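Local coordinates for PTS-dependent dihydroxyacetone kinase operon regulatory protein (Escherichia coli, PDB 4LRZ), which activates transcription of the dhaKLM operon from a sigma-70 promoter and represses its own expression, the present chain being its N-terminal sensor region, at residues Ser119-Ser124 with Ala147-Asp152; Cys73-Leu78 with Ser86-Pro91; Gly114-Ser119 with Asp133-Gln138. All coordinates share one frame; numbering follows the deposited sequence.

Contact 1: Ser119-Ser124 with Ala147-Asp152; sequences SLAAIS and ATPLFD
The CB of Ala121 rests on the backbone of strand 143-151 and overlaps Ala147, 3.8 Å from Ala147 CB and 3.6 Å from Ala147 O. The small side chains of Ala121 and Ala147 let the axes of 119-124 and 147-151 approach to 6.7 Å, crossing at -48°, with the Pro149 ring packed beside them. Pro149 adds a second patch of contact. Its ring leans on the same helical turn, with CD 3.8 Å from the CB of Ala121 and CG 3.6 Å from the Ala121 O, while its CB lies 4.2 Å from the CA of Ala122. An alanine in place of Pro149 would probably leave Ala121 O and the methyl of Ala121 with less apolar cover, opening a gap where CG and CD lay. Within the helix, Leu120 O accepts both the backbone N and the OG of Ser124, which reach it from opposite faces of the carbonyl plane, the hydroxyl at 2.8 Å; Ser124 OG has a second partner in Gln126 N. Thr148, between the two strand residues that touch the helix, points the other way and bonds through OG1 to Thr178. Strand 143-151 of the GAF domain is therefore layered between helix 117-124, on the face of Ala147 and Pro149, and the long helix 174-211, with strand 157-166 alongside.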
ATOM      1  N   SER F 119     -12.321  -1.417 -23.863  1.00 30.93           N
ATOM      2  CA  SER F 119     -11.191  -0.569 -24.350  1.00 30.02           C
ATOM      3  C   SER F 119     -11.296   0.883 -23.959  1.00 30.11           C
ATOM      4  O   SER F 119     -10.295   1.534 -23.728  1.00 30.94           O
ATOM      5  CB  SER F 119     -11.011  -0.660 -25.890  1.00 30.26           C
ATOM      6  OG  SER F 119     -12.159  -0.196 -26.603  1.00 28.36           O
ATOM      7  N   LEU F 120     -12.502   1.421 -23.918  1.00 30.53           N
ATOM      8  CA  LEU F 120     -12.648   2.861 -23.756  1.00 32.97           C
ATOM      9  C   LEU F 120     -12.120   3.317 -22.392  1.00 33.80           C
ATOM     10  O   LEU F 120     -11.720   4.480 -22.211  1.00 34.09           O
ATOM     11  CB  LEU F 120     -14.106   3.221 -23.866  1.00 33.12           C
ATOM     12  CG  LEU F 120     -14.535   4.351 -24.759  1.00 38.18           C
ATOM     13  CD1 LEU F 120     -15.900   4.837 -24.234  1.00 40.08           C
ATOM     14  CD2 LEU F 120     -13.479   5.496 -24.934  1.00 38.12           C
ATOM     15  N   ALA F 121     -12.102   2.404 -21.427  1.00 34.25           N
ATOM     16  CA  ALA F 121     -11.591   2.774 -20.112  1.00 35.28           C
ATOM     17  C   ALA F 121     -10.128   3.179 -20.182  1.00 36.02           C
ATOM     18  O   ALA F 121      -9.762   4.226 -19.648  1.00 37.29           O
ATOM     19  CB  ALA F 121     -11.818   1.661 -19.077  1.00 34.06           C
ATOM     20  N   ALA F 122      -9.308   2.358 -20.833  1.00 35.83           N
ATOM     21  CA  ALA F 122      -7.890   2.662 -21.006  1.00 36.81           C
ATOM     22  C   ALA F 122      -7.666   3.784 -22.005  1.00 36.82           C
ATOM     23  O   ALA F 122      -6.718   4.551 -21.873  1.00 37.45           O
ATOM     24  CB  ALA F 122      -7.124   1.432 -21.492  1.00 37.46           C
ATOM     25  N   ILE F 123      -8.499   3.854 -23.028  1.00 36.35           N
ATOM     26  CA  ILE F 123      -8.390   4.956 -23.970  1.00 36.83           C
ATOM     27  C   ILE F 123      -8.668   6.275 -23.241  1.00 37.21           C
ATOM     28  O   ILE F 123      -7.960   7.256 -23.466  1.00 37.10           O
ATOM     29  CB  ILE F 123      -9.358   4.801 -25.179  1.00 37.35           C
ATOM     30  CG1 ILE F 123      -8.870   3.681 -26.121  1.00 38.66           C
ATOM     31  CG2 ILE F 123      -9.466   6.116 -25.983  1.00 37.68           C
ATOM     32  CD1 ILE F 123     -10.009   3.013 -26.961  1.00 38.00           C
ATOM     33  N   SER F 124      -9.672   6.294 -22.351  1.00 36.37           N
ATOM     34  CA  SER F 124     -10.073   7.543 -21.715  1.00 37.03           C
ATOM     35  C   SER F 124      -9.327   7.796 -20.427  1.00 36.96           C
ATOM     36  O   SER F 124      -9.241   8.940 -19.954  1.00 37.52           O
ATOM     37  CB  SER F 124     -11.569   7.562 -21.453  1.00 37.07           C
ATOM     38  OG  SER F 124     -11.900   6.657 -20.412  1.00 39.57           O
ATOM     39  N   ALA F 147     -15.828  -0.820 -16.902  1.00 32.40           N
ATOM     40  CA  ALA F 147     -14.398  -1.061 -16.826  1.00 30.47           C
ATOM     41  C   ALA F 147     -13.672   0.120 -16.231  1.00 29.71           C
ATOM     42  O   ALA F 147     -14.100   1.295 -16.326  1.00 29.36           O
ATOM     43  CB  ALA F 147     -13.836  -1.412 -18.218  1.00 30.09           C
ATOM     44  N   THR F 148     -12.548  -0.185 -15.624  1.00 28.72           N
ATOM     45  CA  THR F 148     -11.731   0.858 -15.084  1.00 29.43           C
ATOM     46  C   THR F 148     -10.308   0.452 -15.375  1.00 30.58           C
ATOM     47  O   THR F 148      -9.970  -0.705 -15.207  1.00 32.37           O
ATOM     48  CB  THR F 148     -11.957   0.985 -13.534  1.00 28.53           C
ATOM     49  OG1 THR F 148     -13.344   1.302 -13.290  1.00 28.96           O
ATOM     50  CG2 THR F 148     -11.110   2.079 -12.959  1.00 25.35           C
ATOM     51  N   PRO F 149      -9.458   1.406 -15.763  1.00 31.67           N
ATOM     52  CA  PRO F 149      -8.075   1.066 -15.959  1.00 32.71           C
ATOM     53  C   PRO F 149      -7.318   0.982 -14.618  1.00 33.85           C
ATOM     54  O   PRO F 149      -7.699   1.653 -13.654  1.00 32.96           O
ATOM     55  CB  PRO F 149      -7.557   2.243 -16.797  1.00 32.39           C
ATOM     56  CG  PRO F 149      -8.377   3.396 -16.402  1.00 32.25           C
ATOM     57  CD  PRO F 149      -9.737   2.811 -16.149  1.00 32.85           C
ATOM     58  N   LEU F 150      -6.254   0.179 -14.573  1.00 34.81           N
ATOM     59  CA  LEU F 150      -5.399   0.255 -13.423  1.00 36.96           C
ATOM     60  C   LEU F 150      -3.944   0.506 -13.717  1.00 38.25           C
ATOM     61  O   LEU F 150      -3.426   0.191 -14.816  1.00 37.18           O
ATOM     62  CB  LEU F 150      -5.569  -0.941 -12.502  1.00 38.03           C
ATOM     63  CG  LEU F 150      -4.799  -2.211 -12.742  1.00 39.17           C
ATOM     64  CD1 LEU F 150      -4.020  -2.407 -11.496  1.00 37.14           C
ATOM     65  CD2 LEU F 150      -5.836  -3.311 -12.896  1.00 40.60           C
ATOM     66  N   PHE F 151      -3.289   1.050 -12.698  1.00 39.51           N
ATOM     67  CA  PHE F 151      -1.961   1.626 -12.861  1.00 41.85           C
ATOM     68  C   PHE F 151      -0.841   1.011 -12.016  1.00 44.13           C
ATOM     69  O   PHE F 151      -1.067   0.514 -10.940  1.00 44.48           O
ATOM     70  CB  PHE F 151      -2.043   3.151 -12.712  1.00 40.89           C
ATOM     71  CG  PHE F 151      -2.999   3.805 -13.704  1.00 38.54           C
ATOM     72  CD1 PHE F 151      -2.583   4.105 -14.999  1.00 36.78           C
ATOM     73  CD2 PHE F 151      -4.336   4.090 -13.336  1.00 36.03           C
ATOM     74  CE1 PHE F 151      -3.489   4.715 -15.954  1.00 37.60           C
ATOM     75  CE2 PHE F 151      -5.241   4.708 -14.242  1.00 31.95           C
ATOM     76  CZ  PHE F 151      -4.818   5.017 -15.559  1.00 32.96           C
ATOM     77  N   ASP F 152       0.364   1.075 -12.554  1.00 48.09           N
ATOM     78  CA  ASP F 152       1.607   0.590 -11.959  1.00 52.06           C
ATOM     79  C   ASP F 152       1.888   0.960 -10.511  1.00 53.81           C
ATOM     80  O   ASP F 152       0.999   1.352  -9.737  1.00 54.84           O
ATOM     81  CB  ASP F 152       2.807   1.128 -12.788  1.00 53.14           C
ATOM     82  CG  ASP F 152       3.255   0.156 -13.793  1.00 55.46           C
ATOM     83  OD1 ASP F 152       2.760  -0.983 -13.697  1.00 60.02           O
ATOM     84  OD2 ASP F 152       4.070   0.492 -14.681  1.00 59.88           O
TER

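Contact 2: Cys73-Leu78 with Ser86-Pro91; sequences CALFIL and SRNGDP
Arg87 and Phe76 lie side by side as a non-hydrogen-bonded pair of an antiparallel beta hairpin, strands 74-79 and 84-89, at one edge of the GAF-domain sheet. From Arg87, CB stands 3.9 Å from CD1 of the Phe76 ring, and CG comes closer, 3.5 Å from both CD1 and CE1 of Phe76. With CG anti to the carbonyl carbon (chi1 -56°), CG is the atom nearest the ring; beyond it the chain bends at chi2 and chi3, and CD, NE and the guanidinium lead away from Phe76. At the tip, NH1 makes a long, weak ion pair with Asp104. The aliphatic root thus packs against CD1 and CE1 of Phe76. On the other face of the sheet, CG1 of Ile77 meets CB of Ser86; the Ser86 hydroxyl is bonded to Gln58 OE1. Leu75 and Asn88 exchange both backbone bonds of a hydrogen-bonded pair, and Ile77 N donates to Ser86 O. Gly89 has a positive phi of 119°, and a side chain there would collide with Cys73 O and Ala74 CA. Beyond it the strand gives way to helix 91-99, N-capped by Asp90, whose OD2 is also bonded to Thr93 OG1 and whose backbone N donates to Cys73 O at 2.9 Å.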
ATOM      1  N   CYS F  73     -23.437 -12.482 -14.372  1.00 44.43           N
ATOM      2  CA  CYS F  73     -22.393 -11.556 -14.730  1.00 44.73           C
ATOM      3  C   CYS F  73     -21.031 -12.232 -14.773  1.00 42.83           C
ATOM      4  O   CYS F  73     -20.874 -13.352 -14.332  1.00 44.17           O
ATOM      5  CB  CYS F  73     -22.350 -10.345 -13.788  1.00 45.55           C
ATOM      6  SG  CYS F  73     -21.472 -10.658 -12.254  1.00 53.09           S
ATOM      7  N   ALA F  74     -20.051 -11.531 -15.321  1.00 40.30           N
ATOM      8  CA  ALA F  74     -18.717 -12.062 -15.478  1.00 38.01           C
ATOM      9  C   ALA F  74     -17.780 -10.942 -15.139  1.00 36.19           C
ATOM     10  O   ALA F  74     -18.065  -9.756 -15.391  1.00 35.11           O
ATOM     11  CB  ALA F  74     -18.512 -12.492 -16.914  1.00 36.73           C
ATOM     12  N   LEU F  75     -16.626 -11.316 -14.627  1.00 35.47           N
ATOM     13  CA  LEU F  75     -15.595 -10.346 -14.307  1.00 34.16           C
ATOM     14  C   LEU F  75     -14.348 -10.734 -15.127  1.00 33.23           C
ATOM     15  O   LEU F  75     -14.044 -11.940 -15.269  1.00 33.41           O
ATOM     16  CB  LEU F  75     -15.327 -10.382 -12.805  1.00 34.58           C
ATOM     17  CG  LEU F  75     -16.493  -9.972 -11.874  1.00 36.76           C
ATOM     18  CD1 LEU F  75     -16.374 -10.580 -10.452  1.00 36.36           C
ATOM     19  CD2 LEU F  75     -16.584  -8.468 -11.766  1.00 37.67           C
ATOM     20  N   PHE F  76     -13.644  -9.724 -15.651  1.00 30.90           N
ATOM     21  CA  PHE F  76     -12.476  -9.911 -16.484  1.00 30.63           C
ATOM     22  C   PHE F  76     -11.289  -9.115 -15.937  1.00 30.50           C
ATOM     23  O   PHE F  76     -11.454  -7.990 -15.502  1.00 29.69           O
ATOM     24  CB  PHE F  76     -12.742  -9.316 -17.895  1.00 31.11           C
ATOM     25  CG  PHE F  76     -13.738 -10.084 -18.776  1.00 32.05           C
ATOM     26  CD1 PHE F  76     -14.163 -11.370 -18.485  1.00 32.88           C
ATOM     27  CD2 PHE F  76     -14.161  -9.499 -19.999  1.00 36.54           C
ATOM     28  CE1 PHE F  76     -15.040 -12.051 -19.357  1.00 34.74           C
ATOM     29  CE2 PHE F  76     -15.014 -10.172 -20.899  1.00 33.69           C
ATOM     30  CZ  PHE F  76     -15.456 -11.461 -20.563  1.00 35.42           C
ATOM     31  N   ILE F  77     -10.087  -9.673 -16.015  1.00 30.57           N
ATOM     32  CA  ILE F  77      -8.875  -8.850 -15.958  1.00 31.13           C
ATOM     33  C   ILE F  77      -8.276  -8.762 -17.384  1.00 30.75           C
ATOM     34  O   ILE F  77      -8.143  -9.775 -18.031  1.00 31.45           O
ATOM     35  CB  ILE F  77      -7.769  -9.463 -15.076  1.00 30.61           C
ATOM     36  CG1 ILE F  77      -8.353 -10.440 -14.097  1.00 30.65           C
ATOM     37  CG2 ILE F  77      -6.943  -8.332 -14.400  1.00 31.08           C
ATOM     38  CD1 ILE F  77      -7.648 -10.390 -12.634  1.00 32.49           C
ATOM     39  N   LEU F  78      -7.931  -7.564 -17.860  1.00 29.77           N
ATOM     40  CA  LEU F  78      -7.270  -7.421 -19.147  1.00 29.82           C
ATOM     41  C   LEU F  78      -5.910  -6.750 -18.933  1.00 30.58           C
ATOM     42  O   LEU F  78      -5.776  -5.911 -18.010  1.00 28.62           O
ATOM     43  CB  LEU F  78      -8.113  -6.616 -20.145  1.00 29.56           C
ATOM     44  CG  LEU F  78      -9.559  -7.087 -20.451  1.00 31.55           C
ATOM     45  CD1 LEU F  78     -10.549  -6.412 -19.501  1.00 31.36           C
ATOM     46  CD2 LEU F  78      -9.952  -6.745 -21.858  1.00 29.86           C
ATOM     47  N   SER F  86      -7.740 -13.211 -17.487  1.00 36.56           N
ATOM     48  CA  SER F  86      -8.523 -14.115 -16.632  1.00 37.00           C
ATOM     49  C   SER F  86      -9.994 -13.719 -16.602  1.00 36.25           C
ATOM     50  O   SER F  86     -10.339 -12.534 -16.731  1.00 35.25           O
ATOM     51  CB  SER F  86      -7.977 -14.044 -15.216  1.00 37.59           C
ATOM     52  OG  SER F  86      -8.212 -15.260 -14.510  1.00 42.85           O
ATOM     53  N   ARG F  87     -10.856 -14.716 -16.427  1.00 36.37           N
ATOM     54  CA  ARG F  87     -12.292 -14.513 -16.321  1.00 36.99           C
ATOM     55  C   ARG F  87     -12.867 -15.298 -15.134  1.00 37.68           C
ATOM     56  O   ARG F  87     -12.432 -16.407 -14.861  1.00 38.87           O
ATOM     57  CB  ARG F  87     -12.969 -15.018 -17.606  1.00 36.44           C
ATOM     58  CG  ARG F  87     -12.442 -14.372 -18.879  1.00 37.90           C
ATOM     59  CD  ARG F  87     -12.101 -15.400 -19.950  1.00 39.77           C
ATOM     60  NE  ARG F  87     -13.234 -16.242 -20.230  1.00 41.59           N
ATOM     61  CZ  ARG F  87     -13.355 -17.497 -19.815  1.00 44.77           C
ATOM     62  NH1 ARG F  87     -12.372 -18.091 -19.112  1.00 47.81           N
ATOM     63  NH2 ARG F  87     -14.453 -18.157 -20.128  1.00 38.76           N
ATOM     64  N   ASN F  88     -13.864 -14.764 -14.453  1.00 37.84           N
ATOM     65  CA  ASN F  88     -14.568 -15.569 -13.461  1.00 39.77           C
ATOM     66  C   ASN F  88     -15.949 -14.998 -13.303  1.00 39.91           C
ATOM     67  O   ASN F  88     -16.275 -14.032 -14.009  1.00 39.79           O
ATOM     68  CB  ASN F  88     -13.808 -15.674 -12.119  1.00 40.26           C
ATOM     69  CG  ASN F  88     -13.782 -14.383 -11.380  1.00 41.99           C
ATOM     70  OD1 ASN F  88     -14.108 -14.309 -10.193  1.00 48.19           O
ATOM     71  ND2 ASN F  88     -13.417 -13.341 -12.070  1.00 43.18           N
ATOM     72  N   GLY F  89     -16.773 -15.600 -12.435  1.00 39.93           N
ATOM     73  CA  GLY F  89     -18.171 -15.191 -12.319  1.00 39.44           C
ATOM     74  C   GLY F  89     -19.130 -16.331 -12.656  1.00 40.86           C
ATOM     75  O   GLY F  89     -18.828 -17.503 -12.447  1.00 40.66           O
ATOM     76  N   ASP F  90     -20.295 -15.991 -13.173  1.00 40.95           N
ATOM     77  CA  ASP F  90     -21.319 -16.986 -13.388  1.00 43.53           C
ATOM     78  C   ASP F  90     -21.037 -17.862 -14.615  1.00 43.51           C
ATOM     79  O   ASP F  90     -20.876 -17.346 -15.725  1.00 43.11           O
ATOM     80  CB  ASP F  90     -22.677 -16.303 -13.522  1.00 44.32           C
ATOM     81  CG  ASP F  90     -23.740 -17.239 -14.018  1.00 46.70           C
ATOM     82  OD1 ASP F  90     -24.101 -18.172 -13.288  1.00 53.20           O
ATOM     83  OD2 ASP F  90     -24.229 -17.040 -15.140  1.00 49.27           O
ATOM     84  N   PRO F  91     -20.980 -19.182 -14.410  1.00 44.54           N
ATOM     85  CA  PRO F  91     -20.715 -20.195 -15.463  1.00 45.38           C
ATOM     86  C   PRO F  91     -21.482 -19.961 -16.791  1.00 46.05           C
ATOM     87  O   PRO F  91     -20.862 -19.861 -17.897  1.00 46.00           O
ATOM     88  CB  PRO F  91     -21.116 -21.522 -14.796  1.00 47.19           C
ATOM     89  CG  PRO F  91     -20.960 -21.273 -13.282  1.00 46.16           C
ATOM     90  CD  PRO F  91     -21.152 -19.781 -13.058  1.00 45.02           C
TER

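Contact 3: Gly114-Ser119 with Asp133-Gln138; sequences GTCALS and DQHFKQ
Thr115 O is the point on which the segments 114-119 and 133-138 converge. The imidazole of His135 turns its edge to this oxygen, with CD2 3.4 Å from Thr115 O and in the ring plane, and the CA of His135 makes a CA-H...O contact with it as well. The same side of the ring meets Cys116, whose SG, anti to the backbone N (chi1 -170°), lies 3.8 Å from His135 NE2 and oblique to the ring. ND1 of His135 is bonded to Ala132 O, which fixes the rotation of the imidazole, and the ring of Phe145 meets it with planes roughly perpendicular. Packing is also tight at Gly114, where a side chain would clash with Phe136 CB; its positive phi, just after helix 110-113, suits glycine. Phe136 CB also touches Thr115 OG1, 3.9 Å away and hydrogen-bonded to Ser19 OG of helix 14-26, the two side chains crossing at about a right angle before the phenyl ring leads off to a cation-pi contact with Arg29.

The contact is looser at Gln134 and Lys137. Gln134 meets Thr115 CG2 through its backbone O, at 4.0 Å, while its side chain is bonded to Met131 N, and Lys137 CG comes no nearer than 4.4 Å to Gly114 N. Thr115 O accepts a weak bond from Phe136 N, at 3.4 Å, and a shorter one, 2.7 Å, from a water that accepts in turn from Lys137 N, which implies that the polar link between the two segments is partly water-mediated.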
ATOM      1  N   GLY F 114     -15.017  -2.651 -31.584  1.00 38.71           N
ATOM      2  CA  GLY F 114     -15.748  -1.404 -31.541  1.00 39.68           C
ATOM      3  C   GLY F 114     -15.849  -0.804 -30.139  1.00 39.16           C
ATOM      4  O   GLY F 114     -15.339  -1.358 -29.180  1.00 38.50           O
ATOM      5  N   THR F 115     -16.499   0.346 -30.068  1.00 38.65           N
ATOM      6  CA  THR F 115     -16.729   1.075 -28.857  1.00 38.83           C
ATOM      7  C   THR F 115     -17.336   0.166 -27.812  1.00 38.41           C
ATOM      8  O   THR F 115     -18.427  -0.422 -28.039  1.00 38.13           O
ATOM      9  CB  THR F 115     -17.749   2.196 -29.103  1.00 40.22           C
ATOM     10  OG1 THR F 115     -17.399   2.899 -30.296  1.00 40.66           O
ATOM     11  CG2 THR F 115     -17.818   3.162 -27.901  1.00 38.79           C
ATOM     12  N   CYS F 116     -16.631   0.109 -26.673  1.00 36.78           N
ATOM     13  CA  CYS F 116     -16.910  -0.771 -25.556  1.00 35.54           C
ATOM     14  C   CYS F 116     -16.033  -0.375 -24.378  1.00 34.20           C
ATOM     15  O   CYS F 116     -14.843  -0.105 -24.541  1.00 34.33           O
ATOM     16  CB  CYS F 116     -16.618  -2.240 -25.935  1.00 35.72           C
ATOM     17  SG  CYS F 116     -17.200  -3.411 -24.705  1.00 37.17           S
ATOM     18  N   ALA F 117     -16.613  -0.371 -23.184  1.00 33.18           N
ATOM     19  CA  ALA F 117     -15.879  -0.072 -21.967  1.00 32.25           C
ATOM     20  C   ALA F 117     -14.535  -0.851 -21.878  1.00 32.00           C
ATOM     21  O   ALA F 117     -13.511  -0.321 -21.419  1.00 31.39           O
ATOM     22  CB  ALA F 117     -16.780  -0.356 -20.754  1.00 32.06           C
ATOM     23  N   LEU F 118     -14.552  -2.107 -22.323  1.00 31.65           N
ATOM     24  CA  LEU F 118     -13.368  -2.970 -22.279  1.00 31.21           C
ATOM     25  C   LEU F 118     -12.135  -2.245 -22.819  1.00 32.20           C
ATOM     26  O   LEU F 118     -11.008  -2.448 -22.296  1.00 33.38           O
ATOM     27  CB  LEU F 118     -13.593  -4.239 -23.107  1.00 29.97           C
ATOM     28  CG  LEU F 118     -14.612  -5.232 -22.621  1.00 32.39           C
ATOM     29  CD1 LEU F 118     -14.622  -6.485 -23.447  1.00 30.55           C
ATOM     30  CD2 LEU F 118     -14.287  -5.590 -21.132  1.00 33.83           C
ATOM     31  N   SER F 119     -12.321  -1.417 -23.863  1.00 30.93           N
ATOM     32  CA  SER F 119     -11.191  -0.569 -24.350  1.00 30.02           C
ATOM     33  C   SER F 119     -11.296   0.883 -23.959  1.00 30.11           C
ATOM     34  O   SER F 119     -10.295   1.534 -23.728  1.00 30.94           O
ATOM     35  CB  SER F 119     -11.011  -0.660 -25.890  1.00 30.26           C
ATOM     36  OG  SER F 119     -12.159  -0.196 -26.603  1.00 28.36           O
ATOM     37  N   ASP F 133     -27.049  -0.141 -27.265  1.00 41.47           N
ATOM     38  CA  ASP F 133     -26.668   0.440 -28.558  1.00 44.02           C
ATOM     39  C   ASP F 133     -25.676   1.617 -28.506  1.00 43.51           C
ATOM     40  O   ASP F 133     -25.391   2.221 -29.553  1.00 43.46           O
ATOM     41  CB  ASP F 133     -27.917   0.776 -29.417  1.00 45.57           C
ATOM     42  CG  ASP F 133     -28.802   1.874 -28.815  1.00 49.20           C
ATOM     43  OD1 ASP F 133     -28.785   2.112 -27.579  1.00 53.00           O
ATOM     44  OD2 ASP F 133     -29.560   2.492 -29.601  1.00 53.71           O
ATOM     45  N   GLN F 134     -25.141   1.927 -27.312  1.00 41.90           N
ATOM     46  CA  GLN F 134     -23.886   2.722 -27.244  1.00 40.62           C
ATOM     47  C   GLN F 134     -22.730   1.916 -27.843  1.00 39.76           C
ATOM     48  O   GLN F 134     -21.730   2.499 -28.267  1.00 39.86           O
ATOM     49  CB  GLN F 134     -23.484   3.095 -25.800  1.00 39.61           C
ATOM     50  CG  GLN F 134     -24.492   3.921 -25.027  1.00 39.22           C
ATOM     51  CD  GLN F 134     -24.076   4.101 -23.554  1.00 38.68           C
ATOM     52  OE1 GLN F 134     -23.697   3.139 -22.889  1.00 39.37           O
ATOM     53  NE2 GLN F 134     -24.132   5.327 -23.055  1.00 38.10           N
ATOM     54  N   HIS F 135     -22.840   0.584 -27.825  1.00 38.76           N
ATOM     55  CA  HIS F 135     -21.817  -0.273 -28.408  1.00 38.86           C
ATOM     56  C   HIS F 135     -21.853  -0.135 -29.953  1.00 39.62           C
ATOM     57  O   HIS F 135     -22.925  -0.074 -30.554  1.00 39.64           O
ATOM     58  CB  HIS F 135     -21.999  -1.733 -27.986  1.00 37.55           C
ATOM     59  CG  HIS F 135     -21.685  -1.991 -26.534  1.00 39.10           C
ATOM     60  ND1 HIS F 135     -22.642  -2.372 -25.618  1.00 37.18           N
ATOM     61  CD2 HIS F 135     -20.517  -1.932 -25.848  1.00 37.70           C
ATOM     62  CE1 HIS F 135     -22.089  -2.482 -24.426  1.00 37.88           C
ATOM     63  NE2 HIS F 135     -20.797  -2.244 -24.546  1.00 39.36           N
ATOM     64  N   PHE F 136     -20.690  -0.092 -30.595  1.00 40.24           N
ATOM     65  CA  PHE F 136     -20.670   0.020 -32.063  1.00 41.05           C
ATOM     66  C   PHE F 136     -21.261  -1.225 -32.736  1.00 41.19           C
ATOM     67  O   PHE F 136     -22.133  -1.131 -33.600  1.00 42.56           O
ATOM     68  CB  PHE F 136     -19.257   0.292 -32.546  1.00 41.21           C
ATOM     69  CG  PHE F 136     -19.162   0.605 -34.024  1.00 44.00           C
ATOM     70  CD1 PHE F 136     -19.433   1.905 -34.500  1.00 44.51           C
ATOM     71  CD2 PHE F 136     -18.787  -0.386 -34.944  1.00 42.56           C
ATOM     72  CE1 PHE F 136     -19.329   2.212 -35.858  1.00 45.40           C
ATOM     73  CE2 PHE F 136     -18.672  -0.072 -36.317  1.00 42.26           C
ATOM     74  CZ  PHE F 136     -18.955   1.220 -36.762  1.00 44.12           C
ATOM     75  N   LYS F 137     -20.787  -2.385 -32.312  1.00 41.14           N
ATOM     76  CA  LYS F 137     -21.187  -3.685 -32.840  1.00 41.80           C
ATOM     77  C   LYS F 137     -22.516  -4.111 -32.295  1.00 42.63           C
ATOM     78  O   LYS F 137     -22.687  -4.162 -31.078  1.00 42.21           O
ATOM     79  CB  LYS F 137     -20.161  -4.743 -32.428  1.00 40.81           C
ATOM     80  CG  LYS F 137     -18.797  -4.503 -32.986  1.00 40.18           C
ATOM     81  CD  LYS F 137     -18.823  -4.537 -34.483  1.00 40.06           C
ATOM     82  CE  LYS F 137     -17.495  -4.994 -35.041  1.00 39.93           C
ATOM     83  NZ  LYS F 137     -17.582  -5.331 -36.504  1.00 40.37           N
ATOM     84  N   GLN F 138     -23.435  -4.466 -33.199  1.00 43.98           N
ATOM     85  CA  GLN F 138     -24.789  -4.921 -32.836  1.00 45.60           C
ATOM     86  C   GLN F 138     -24.808  -6.162 -31.954  1.00 44.79           C
ATOM     87  O   GLN F 138     -25.759  -6.368 -31.193  1.00 45.20           O
ATOM     88  CB  GLN F 138     -25.640  -5.199 -34.085  1.00 46.96           C
ATOM     89  CG  GLN F 138     -26.282  -3.945 -34.681  1.00 51.34           C
ATOM     90  CD  GLN F 138     -26.712  -4.107 -36.166  1.00 56.67           C
ATOM     91  OE1 GLN F 138     -26.924  -5.225 -36.671  1.00 58.29           O
ATOM     92  NE2 GLN F 138     -26.841  -2.972 -36.858  1.00 58.17           N
TER
HETATM   93  O   HOH W   1     -18.842  -2.369 -29.926  1.00 17.04           O

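Overall arrangement
All three contacts belong to the GAF domain of the sensor region, at the end of the chain remote from the PAS domain. Contact 2 comes first along the sequence and closes before the others begin; contacts 1 and 3 interlace, sharing Ser119 and helix 117-124. Between centres, contact 1 lies about 15 Å from contact 3 and about 17 Å from contact 2. The centres of contacts 2 and 3 are about 18 Å apart. Contacts 1 and 2 reach different strands of one antiparallel sheet, whose strand order is 2-1-5-4-3. Leu118 packs against Phe76 and Leu78, and Ala147 against the backbone of Ala117, so helix 117-124 packs against strands 74-79 and 143-151 while the turn leading into it meets the 133-138 loop.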